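Local atomic coordinates of acetylxylan esterase / glucomannan deacetylase (Cellvibrio japonicus, PDB entry 2W9X), a protein that removes acetyl groups from plant cell wall polysaccharides, acting on acetylated xylan and, with a large preference, on acetylated glucomannan. Residues Q44-W52 and T120-Y128; M178-F188 and D342-L353. One frame throughout, in Å; residues are numbered along the deposited sequence.

Contact 1 of 2, residues Q44-W52 and T120-Y128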
loop_
_atom_site.group_PDB
_atom_site.type_symbol
_atom_site.label_atom_id
_atom_site.label_comp_id
_atom_site.label_asym_id
_atom_site.label_seq_id
_atom_site.Cartn_x
_atom_site.Cartn_y
_atom_site.Cartn_z
ATOM N N GLN B 44 -39.921 26.586 -13.300
ATOM C CA GLN B 44 -38.644 26.650 -14.032
ATOM C C GLN B 44 -38.061 25.247 -14.170
ATOM O O GLN B 44 -38.406 24.362 -13.374
ATOM C CB GLN B 44 -37.622 27.500 -13.278
ATOM C CG GLN B 44 -37.988 28.967 -13.111
ATOM C CD GLN B 44 -36.961 29.721 -12.285
ATOM O OE1 GLN B 44 -35.866 29.216 -12.012
ATOM N NE2 GLN B 44 -37.307 30.940 -11.884
ATOM N N PRO B 45 -37.175 25.032 -15.175
ATOM C CA PRO B 45 -36.457 23.763 -15.262
ATOM C C PRO B 45 -35.683 23.437 -13.988
ATOM O O PRO B 45 -35.252 24.355 -13.262
ATOM C CB PRO B 45 -35.480 23.990 -16.423
ATOM C CG PRO B 45 -35.452 25.469 -16.641
ATOM C CD PRO B 45 -36.823 25.922 -16.298
ATOM N N VAL B 46 -35.525 22.133 -13.717
ATOM C CA VAL B 46 -34.605 21.671 -12.678
ATOM C C VAL B 46 -33.229 22.221 -13.045
ATOM O O VAL B 46 -32.846 22.214 -14.223
ATOM C CB VAL B 46 -34.572 20.120 -12.567
ATOM C CG1 VAL B 46 -33.527 19.652 -11.549
ATOM C CG2 VAL B 46 -35.926 19.592 -12.189
ATOM N N SER B 47 -32.521 22.746 -12.049
ATOM C CA SER B 47 -31.220 23.336 -12.294
ATOM C C SER B 47 -30.122 22.606 -11.538
ATOM O O SER B 47 -30.240 22.316 -10.338
ATOM C CB SER B 47 -31.218 24.832 -11.980
ATOM O OG SER B 47 -31.236 25.061 -10.592
ATOM N N TYR B 48 -29.062 22.296 -12.271
ATOM C CA TYR B 48 -27.904 21.627 -11.728
ATOM C C TYR B 48 -26.771 22.648 -11.718
ATOM O O TYR B 48 -26.319 23.090 -12.775
ATOM C CB TYR B 48 -27.556 20.406 -12.591
ATOM C CG TYR B 48 -28.750 19.523 -12.896
ATOM C CD1 TYR B 48 -29.169 18.535 -11.996
ATOM C CD2 TYR B 48 -29.481 19.689 -14.072
ATOM C CE1 TYR B 48 -30.287 17.726 -12.273
ATOM C CE2 TYR B 48 -30.597 18.891 -14.351
ATOM C CZ TYR B 48 -30.986 17.907 -13.455
ATOM O OH TYR B 48 -32.094 17.125 -13.736
ATOM N N THR B 49 -26.375 23.067 -10.518
ATOM C CA THR B 49 -25.258 24.012 -10.320
ATOM C C THR B 49 -24.008 23.257 -9.833
ATOM O O THR B 49 -24.101 22.403 -8.954
ATOM C CB THR B 49 -25.663 25.166 -9.344
ATOM O OG1 THR B 49 -26.857 25.788 -9.820
ATOM C CG2 THR B 49 -24.583 26.238 -9.232
ATOM N N TYR B 50 -22.850 23.561 -10.425
ATOM C CA TYR B 50 -21.592 22.841 -10.138
ATOM C C TYR B 50 -20.374 23.772 -10.153
ATOM O O TYR B 50 -20.413 24.838 -10.759
ATOM C CB TYR B 50 -21.390 21.709 -11.160
ATOM C CG TYR B 50 -21.771 22.151 -12.540
ATOM C CD1 TYR B 50 -23.092 22.002 -13.004
ATOM C CD2 TYR B 50 -20.837 22.793 -13.363
ATOM C CE1 TYR B 50 -23.456 22.452 -14.275
ATOM C CE2 TYR B 50 -21.185 23.244 -14.622
ATOM C CZ TYR B 50 -22.494 23.075 -15.071
ATOM O OH TYR B 50 -22.830 23.524 -16.317
ATOM N N SER B 51 -19.285 23.364 -9.495
ATOM C CA SER B 51 -18.018 24.123 -9.554
ATOM C C SER B 51 -16.757 23.257 -9.473
ATOM O O SER B 51 -15.700 23.637 -10.006
ATOM C CB SER B 51 -17.970 25.216 -8.487
ATOM O OG SER B 51 -18.152 24.651 -7.210
ATOM N N TRP B 52 -16.859 22.099 -8.813
ATOM C CA TRP B 52 -15.743 21.155 -8.751
ATOM C C TRP B 52 -15.453 20.634 -10.175
ATOM O O TRP B 52 -16.350 20.624 -11.026
ATOM C CB TRP B 52 -16.038 20.001 -7.788
ATOM C CG TRP B 52 -16.030 20.370 -6.321
ATOM C CD1 TRP B 52 -17.119 20.593 -5.541
ATOM C CD2 TRP B 52 -14.881 20.547 -5.462
ATOM N NE1 TRP B 52 -16.735 20.904 -4.253
ATOM C CE2 TRP B 52 -15.369 20.884 -4.175
ATOM C CE3 TRP B 52 -13.495 20.465 -5.656
ATOM C CZ2 TRP B 52 -14.520 21.128 -3.077
ATOM C CZ3 TRP B 52 -12.642 20.709 -4.558
ATOM C CH2 TRP B 52 -13.167 21.033 -3.282
ATOM N N THR B 120 -16.042 30.658 -9.339
ATOM C CA THR B 120 -17.397 30.788 -9.911
ATOM C C THR B 120 -18.106 29.432 -10.037
ATOM O O THR B 120 -17.516 28.376 -9.768
ATOM C CB THR B 120 -17.374 31.438 -11.312
ATOM O OG1 THR B 120 -16.697 30.564 -12.217
ATOM C CG2 THR B 120 -16.687 32.810 -11.307
ATOM N N SER B 121 -19.363 29.462 -10.465
ATOM C CA SER B 121 -20.092 28.233 -10.755
ATOM C C SER B 121 -20.807 28.312 -12.096
ATOM O O SER B 121 -20.860 29.370 -12.714
ATOM C CB SER B 121 -21.066 27.896 -9.622
ATOM O OG SER B 121 -22.042 28.907 -9.466
ATOM N N GLY B 122 -21.331 27.180 -12.554
ATOM C CA GLY B 122 -22.095 27.119 -13.807
ATOM C C GLY B 122 -23.369 26.321 -13.609
ATOM O O GLY B 122 -23.467 25.534 -12.669
ATOM N N ARG B 123 -24.352 26.523 -14.482
ATOM C CA ARG B 123 -25.587 25.757 -14.399
ATOM C C ARG B 123 -25.916 25.007 -15.690
ATOM O O ARG B 123 -25.774 25.538 -16.799
ATOM C CB ARG B 123 -26.765 26.653 -13.987
ATOM C CG ARG B 123 -26.438 27.672 -12.887
ATOM C CD ARG B 123 -27.674 28.136 -12.132
ATOM N NE ARG B 123 -28.520 29.034 -12.913
ATOM C CZ ARG B 123 -29.552 28.637 -13.656
ATOM N NH1 ARG B 123 -29.843 27.347 -13.730
ATOM N NH2 ARG B 123 -30.293 29.518 -14.332
ATOM N N PHE B 124 -26.348 23.758 -15.525
ATOM C CA PHE B 124 -26.943 22.974 -16.601
ATOM C C PHE B 124 -28.423 22.800 -16.283
ATOM O O PHE B 124 -28.782 22.462 -15.147
ATOM C CB PHE B 124 -26.247 21.618 -16.724
ATOM C CG PHE B 124 -26.808 20.721 -17.798
ATOM C CD1 PHE B 124 -26.847 21.135 -19.129
ATOM C CD2 PHE B 124 -27.248 19.436 -17.483
ATOM C CE1 PHE B 124 -27.351 20.292 -20.121
ATOM C CE2 PHE B 124 -27.741 18.582 -18.475
ATOM C CZ PHE B 124 -27.786 19.010 -19.791
ATOM N N LEU B 125 -29.268 23.034 -17.285
ATOM C CA LEU B 125 -30.718 22.997 -17.113
ATOM C C LEU B 125 -31.413 21.780 -17.746
ATOM O O LEU B 125 -32.643 21.749 -17.827
ATOM C CB LEU B 125 -31.352 24.300 -17.627
ATOM C CG LEU B 125 -30.998 25.618 -16.934
ATOM C CD1 LEU B 125 -31.852 26.759 -17.473
ATOM C CD2 LEU B 125 -31.223 25.483 -15.461
ATOM N N GLY B 126 -30.641 20.794 -18.205
ATOM C CA GLY B 126 -31.224 19.520 -18.643
ATOM C C GLY B 126 -31.211 19.171 -20.122
ATOM O O GLY B 126 -30.850 19.995 -20.978
ATOM N N PHE B 127 -31.616 17.922 -20.395
ATOM C CA PHE B 127 -31.756 17.361 -21.741
ATOM C C PHE B 127 -33.227 17.355 -22.169
ATOM O O PHE B 127 -34.032 16.607 -21.600
ATOM C CB PHE B 127 -31.247 15.911 -21.770
ATOM C CG PHE B 127 -29.784 15.754 -21.439
ATOM C CD1 PHE B 127 -28.805 16.020 -22.395
ATOM C CD2 PHE B 127 -29.388 15.298 -20.184
ATOM C CE1 PHE B 127 -27.452 15.862 -22.097
ATOM C CE2 PHE B 127 -28.036 15.135 -19.878
ATOM C CZ PHE B 127 -27.065 15.416 -20.839
ATOM N N TYR B 128 -33.556 18.152 -23.191
ATOM C CA TYR B 128 -34.940 18.336 -23.648
ATOM C C TYR B 128 -35.216 17.694 -25.014
ATOM O O TYR B 128 -34.334 17.676 -25.889
ATOM C CB TYR B 128 -35.311 19.827 -23.644
ATOM C CG TYR B 128 -35.609 20.351 -22.254
ATOM C CD1 TYR B 128 -36.896 20.735 -21.901
ATOM C CD2 TYR B 128 -34.604 20.432 -21.283
ATOM C CE1 TYR B 128 -37.183 21.204 -20.619
ATOM C CE2 TYR B 128 -34.881 20.895 -19.993
ATOM C CZ TYR B 128 -36.169 21.281 -19.670
ATOM O OH TYR B 128 -36.453 21.741 -18.401
#
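Tyr50 lies flat against the backbone of Gly122 where strands 47-50 and 122-128 pair antiparallel in one sheet of the N-terminal beta-sandwich domain. Its first torsion (chi1 41°) tucks CG back over its own main chain and swings the ring across the partner strand, so that Gly122 O stands 3.4 Å above the plane of the Tyr50 ring, over its centre. Because Gly122 has no side chain, the ring lies close against the strand, and Tyr50 CE1 reaches Phe124 CB at 3.8 Å. The Tyr50 hydroxyl runs on past the strand to a hydrogen bond with Asp72.

Tyr48 and Phe124 share this face of the sheet and form a hydrogen-bonded pair. Tyr48 N gives to Phe124 O and Phe124 N gives to Tyr48 O, both nearly straight (162° and 161°). Phe124 O also lies at the edge of the Tyr48 ring, 3.1 Å from Tyr48 CD2, and Tyr48 CD2 approaches the Phe124 ring obliquely, 4.1 Å from Phe124 CD2. Phe57, from strand 56-62 of the other sheet, packs on both rings, so this face is turned toward that sheet, with Tyr50 and Phe124 buried.

On the other face, Thr49 and Arg123 form a non-hydrogen-bonded pair. The Arg123 chain passes obliquely across the threonine, with Arg123 CD 3.4 Å from Thr49 OG1, and bends at chi3 to turn the guanidinium toward its salt bridge with Asp71. Beyond the last bridge, Pro45 CG touches Leu125 CD1 at 3.9 Å, and Tyr128 closes the end of the contact, its OH only 3.1 Å from Pro45 CB.

Contact 2 of 2, residues M178-F188 and D342-L353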
loop_
_atom_site.group_PDB
_atom_site.type_symbol
_atom_site.label_atom_id
_atom_site.label_comp_id
_atom_site.label_asym_id
_atom_site.label_seq_id
_atom_site.Cartn_x
_atom_site.Cartn_y
_atom_site.Cartn_z
ATOM N N MET B 178 -9.249 14.555 -19.378
ATOM C CA MET B 178 -8.017 13.870 -19.788
ATOM C C MET B 178 -6.965 13.730 -18.689
ATOM O O MET B 178 -5.919 13.107 -18.908
ATOM C CB MET B 178 -7.444 14.510 -21.028
ATOM C CG MET B 178 -8.385 14.235 -22.155
ATOM S SD MET B 178 -7.671 14.621 -23.671
ATOM C CE MET B 178 -7.581 16.389 -23.518
ATOM N N ALA B 179 -7.259 14.277 -17.510
ATOM C CA ALA B 179 -6.432 14.015 -16.344
ATOM C C ALA B 179 -6.590 12.541 -15.941
ATOM O O ALA B 179 -7.532 11.873 -16.359
ATOM C CB ALA B 179 -6.801 14.956 -15.191
ATOM N N PHE B 180 -5.686 12.057 -15.089
ATOM C CA PHE B 180 -5.626 10.633 -14.742
ATOM C C PHE B 180 -6.860 10.071 -14.017
ATOM O O PHE B 180 -7.126 8.870 -14.093
ATOM C CB PHE B 180 -4.336 10.322 -13.958
ATOM C CG PHE B 180 -4.200 11.096 -12.658
ATOM C CD1 PHE B 180 -4.860 10.666 -11.486
ATOM C CD2 PHE B 180 -3.382 12.228 -12.593
ATOM C CE1 PHE B 180 -4.733 11.371 -10.276
ATOM C CE2 PHE B 180 -3.240 12.932 -11.404
ATOM C CZ PHE B 180 -3.925 12.500 -10.232
ATOM N N GLY B 181 -7.618 10.929 -13.337
ATOM C CA GLY B 181 -8.778 10.496 -12.572
ATOM C C GLY B 181 -9.936 9.970 -13.411
ATOM O O GLY B 181 -10.314 8.802 -13.274
ATOM N N PRO B 182 -10.517 10.823 -14.270
ATOM C CA PRO B 182 -11.543 10.339 -15.222
ATOM C C PRO B 182 -11.078 9.166 -16.086
ATOM O O PRO B 182 -11.856 8.238 -16.309
ATOM C CB PRO B 182 -11.845 11.579 -16.064
ATOM C CG PRO B 182 -11.649 12.689 -15.091
ATOM C CD PRO B 182 -10.348 12.284 -14.390
ATOM N N LEU B 183 -9.823 9.190 -16.542
ATOM C CA LEU B 183 -9.283 8.098 -17.363
ATOM C C LEU B 183 -9.222 6.786 -16.586
ATOM O O LEU B 183 -9.563 5.732 -17.126
ATOM C CB LEU B 183 -7.888 8.426 -17.915
ATOM C CG LEU B 183 -7.641 9.602 -18.857
ATOM C CD1 LEU B 183 -6.152 9.622 -19.209
ATOM C CD2 LEU B 183 -8.540 9.581 -20.122
ATOM N N THR B 184 -8.792 6.844 -15.325
ATOM C CA THR B 184 -8.836 5.657 -14.466
ATOM C C THR B 184 -10.270 5.126 -14.260
ATOM O O THR B 184 -10.513 3.935 -14.416
ATOM C CB THR B 184 -8.099 5.890 -13.118
ATOM O OG1 THR B 184 -6.758 6.330 -13.394
ATOM C CG2 THR B 184 -8.024 4.621 -12.294
ATOM N N ALA B 185 -11.206 5.999 -13.911
ATOM C CA ALA B 185 -12.588 5.580 -13.679
ATOM C C ALA B 185 -13.205 4.904 -14.923
ATOM O O ALA B 185 -13.914 3.905 -14.819
ATOM C CB ALA B 185 -13.410 6.757 -13.260
ATOM N N LYS B 186 -12.903 5.442 -16.101
ATOM C CA LYS B 186 -13.469 4.923 -17.355
ATOM C C LYS B 186 -12.987 3.517 -17.722
ATOM O O LYS B 186 -13.745 2.733 -18.321
ATOM C CB LYS B 186 -13.261 5.928 -18.490
ATOM C CG LYS B 186 -14.219 7.131 -18.365
ATOM C CD LYS B 186 -13.963 8.185 -19.425
ATOM C CE LYS B 186 -15.012 9.275 -19.354
ATOM N NZ LYS B 186 -14.777 10.318 -20.404
ATOM N N ALA B 187 -11.752 3.181 -17.330
ATOM C CA ALA B 187 -11.213 1.830 -17.552
ATOM C C ALA B 187 -11.967 0.773 -16.737
ATOM O O ALA B 187 -11.960 -0.409 -17.085
ATOM C CB ALA B 187 -9.710 1.777 -17.249
ATOM N N PHE B 188 -12.624 1.201 -15.661
ATOM C CA PHE B 188 -13.380 0.287 -14.809
ATOM C C PHE B 188 -14.897 0.500 -14.916
ATOM O O PHE B 188 -15.660 -0.151 -14.206
ATOM C CB PHE B 188 -12.926 0.415 -13.345
ATOM C CG PHE B 188 -11.504 -0.018 -13.104
ATOM C CD1 PHE B 188 -11.185 -1.371 -12.977
ATOM C CD2 PHE B 188 -10.478 0.927 -12.989
ATOM C CE1 PHE B 188 -9.854 -1.789 -12.757
ATOM C CE2 PHE B 188 -9.144 0.525 -12.768
ATOM C CZ PHE B 188 -8.830 -0.835 -12.647
ATOM N N ASP B 342 -0.652 12.313 -17.777
ATOM C CA ASP B 342 -1.974 11.916 -17.268
ATOM C C ASP B 342 -2.329 10.487 -17.643
ATOM O O ASP B 342 -2.687 9.694 -16.770
ATOM C CB ASP B 342 -3.047 12.917 -17.705
ATOM C CG ASP B 342 -2.988 14.203 -16.907
ATOM O OD1 ASP B 342 -2.652 14.136 -15.698
ATOM O OD2 ASP B 342 -3.276 15.284 -17.461
ATOM N N GLN B 343 -2.192 10.145 -18.931
ATOM C CA GLN B 343 -2.330 8.746 -19.376
ATOM C C GLN B 343 -1.373 7.796 -18.649
ATOM O O GLN B 343 -1.753 6.698 -18.272
ATOM C CB GLN B 343 -2.158 8.623 -20.904
ATOM C CG GLN B 343 -2.608 7.263 -21.447
ATOM C CD GLN B 343 -4.097 6.965 -21.220
ATOM O OE1 GLN B 343 -4.454 6.039 -20.484
ATOM N NE2 GLN B 343 -4.961 7.744 -21.857
ATOM N N LEU B 344 -0.116 8.204 -18.459
ATOM C CA LEU B 344 0.840 7.348 -17.742
ATOM C C LEU B 344 0.416 7.085 -16.290
ATOM O O LEU B 344 0.511 5.947 -15.791
ATOM C CB LEU B 344 2.260 7.936 -17.794
ATOM C CG LEU B 344 2.804 8.137 -19.213
ATOM C CD1 LEU B 344 4.176 8.832 -19.185
ATOM C CD2 LEU B 344 2.849 6.789 -20.025
ATOM N N LEU B 345 -0.044 8.132 -15.615
ATOM C CA LEU B 345 -0.508 8.002 -14.219
ATOM C C LEU B 345 -1.768 7.158 -14.145
ATOM O O LEU B 345 -1.926 6.366 -13.230
ATOM C CB LEU B 345 -0.757 9.368 -13.601
ATOM C CG LEU B 345 0.529 10.201 -13.442
ATOM C CD1 LEU B 345 0.188 11.667 -13.158
ATOM C CD2 LEU B 345 1.410 9.620 -12.343
ATOM N N ALA B 346 -2.636 7.300 -15.143
ATOM C CA ALA B 346 -3.842 6.473 -15.235
ATOM C C ALA B 346 -3.472 5.004 -15.356
ATOM O O ALA B 346 -4.007 4.161 -14.631
ATOM C CB ALA B 346 -4.703 6.921 -16.403
ATOM N N ASN B 347 -2.524 4.697 -16.246
ATOM C CA ASN B 347 -2.078 3.313 -16.448
ATOM C C ASN B 347 -1.511 2.735 -15.177
ATOM O O ASN B 347 -1.739 1.569 -14.867
ATOM C CB ASN B 347 -1.044 3.206 -17.588
ATOM C CG ASN B 347 -1.588 3.667 -18.923
ATOM O OD1 ASN B 347 -2.803 3.725 -19.128
ATOM N ND2 ASN B 347 -0.688 4.012 -19.841
ATOM N N LEU B 348 -0.773 3.558 -14.436
ATOM C CA LEU B 348 -0.228 3.162 -13.135
ATOM C C LEU B 348 -1.342 2.745 -12.164
ATOM O O LEU B 348 -1.278 1.692 -11.515
ATOM C CB LEU B 348 0.522 4.357 -12.541
ATOM C CG LEU B 348 1.851 4.288 -11.806
ATOM C CD1 LEU B 348 2.883 3.517 -12.632
ATOM C CD2 LEU B 348 2.313 5.716 -11.579
ATOM N N LEU B 349 -2.349 3.606 -12.061
ATOM C CA LEU B 349 -3.508 3.385 -11.194
ATOM C C LEU B 349 -4.357 2.188 -11.644
ATOM O O LEU B 349 -4.751 1.346 -10.826
ATOM C CB LEU B 349 -4.349 4.662 -11.161
ATOM C CG LEU B 349 -3.848 5.815 -10.285
ATOM C CD1 LEU B 349 -4.645 7.054 -10.587
ATOM C CD2 LEU B 349 -3.990 5.450 -8.809
ATOM N N ILE B 350 -4.633 2.116 -12.947
ATOM C CA ILE B 350 -5.400 0.998 -13.517
ATOM C C ILE B 350 -4.783 -0.367 -13.191
ATOM O O ILE B 350 -5.475 -1.272 -12.697
ATOM C CB ILE B 350 -5.595 1.169 -15.040
ATOM C CG1 ILE B 350 -6.495 2.371 -15.317
ATOM C CG2 ILE B 350 -6.117 -0.153 -15.693
ATOM C CD1 ILE B 350 -6.372 2.976 -16.729
ATOM N N THR B 351 -3.484 -0.503 -13.447
ATOM C CA THR B 351 -2.736 -1.717 -13.138
ATOM C C THR B 351 -2.763 -2.043 -11.643
ATOM O O THR B 351 -2.932 -3.202 -11.257
ATOM C CB THR B 351 -1.267 -1.592 -13.630
ATOM O OG1 THR B 351 -1.268 -1.184 -15.004
ATOM C CG2 THR B 351 -0.510 -2.911 -13.499
ATOM N N HIS B 352 -2.581 -1.016 -10.810
ATOM C CA HIS B 352 -2.634 -1.172 -9.358
ATOM C C HIS B 352 -4.003 -1.720 -8.957
ATOM O O HIS B 352 -4.084 -2.701 -8.229
ATOM C CB HIS B 352 -2.365 0.170 -8.662
ATOM C CG HIS B 352 -2.315 0.076 -7.170
ATOM N ND1 HIS B 352 -1.167 -0.261 -6.484
ATOM C CD2 HIS B 352 -3.272 0.264 -6.232
ATOM C CE1 HIS B 352 -1.418 -0.278 -5.187
ATOM N NE2 HIS B 352 -2.688 0.038 -5.007
ATOM N N LEU B 353 -5.067 -1.089 -9.449
ATOM C CA LEU B 353 -6.431 -1.458 -9.052
ATOM C C LEU B 353 -6.865 -2.830 -9.597
ATOM O O LEU B 353 -7.661 -3.520 -8.963
ATOM C CB LEU B 353 -7.421 -0.359 -9.414
ATOM C CG LEU B 353 -7.211 0.893 -8.564
ATOM C CD1 LEU B 353 -8.039 2.051 -9.078
ATOM C CD2 LEU B 353 -7.529 0.598 -7.101
#
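The catalytic domain's helix layer supplies this contact: helix 180-187 packs on segment 342-353 of helix 339-354, the axes of these segments crossing at -41° and 8.3 Å apart at closest. Phe180 is a knob in the hole formed by Asp342, Leu345, Ala346 and Leu349. With chi1 at 60°, its ring is directed at the two leucines: Phe180 CD2 meets Leu345 CD1 and Phe180 CD1 meets Leu349 CD1, each at 3.7 Å and both obliquely. Asp342 OD1 comes to the ring edge, with the carboxylate turned 52° from the ring plane, while Asp342 OD2 is hydrogen-bonded to Asn158 ND2.

In this SGNH-type alpha/beta fold both helices lie against the parallel sheet, and Thr184 and Leu349 both reach Phe147 of its strand 144-149. Thr184 is the second knob, among Ala346, Leu349, Ile350 and Leu353. Thr184 OG1 donates to Phe180 O (2.7 Å), which also receives Thr184 N from the opposite face of the carbonyl plane; thus satisfied within its own helix, Thr184 OG1 can pack 3.5 Å from Ala346 CA. At the far end Ala187 CB touches Ile350 CD1 at 3.6 Å, and the Phe188 ring turns its edge to Ile350 O, with Phe188 CZ 3.6 Å from Leu353 CB.

In the fold
The two contacts lie in different domains and share no secondary structure element. Contact 1 joins neighbouring strands within the N-terminal beta domain and is only partly buried; contact 2 joins two helices of the SGNH-type domain and is mostly buried. Their centres lie about 28 Å apart on opposite sides of the chain's centre. Although the surfaces they bury are similar, 616 and 625 Å², the chemistry differs: main-chain hydrogen bonds fix the strand register in contact 1, whereas contact 2 depends on interlocking side chains. Contact 2 is also the nearer to catalysis, with the Phe180 side chain about 9 Å from that of Ser151, the inferred nucleophile, while contact 1 lies away from the annotated sites.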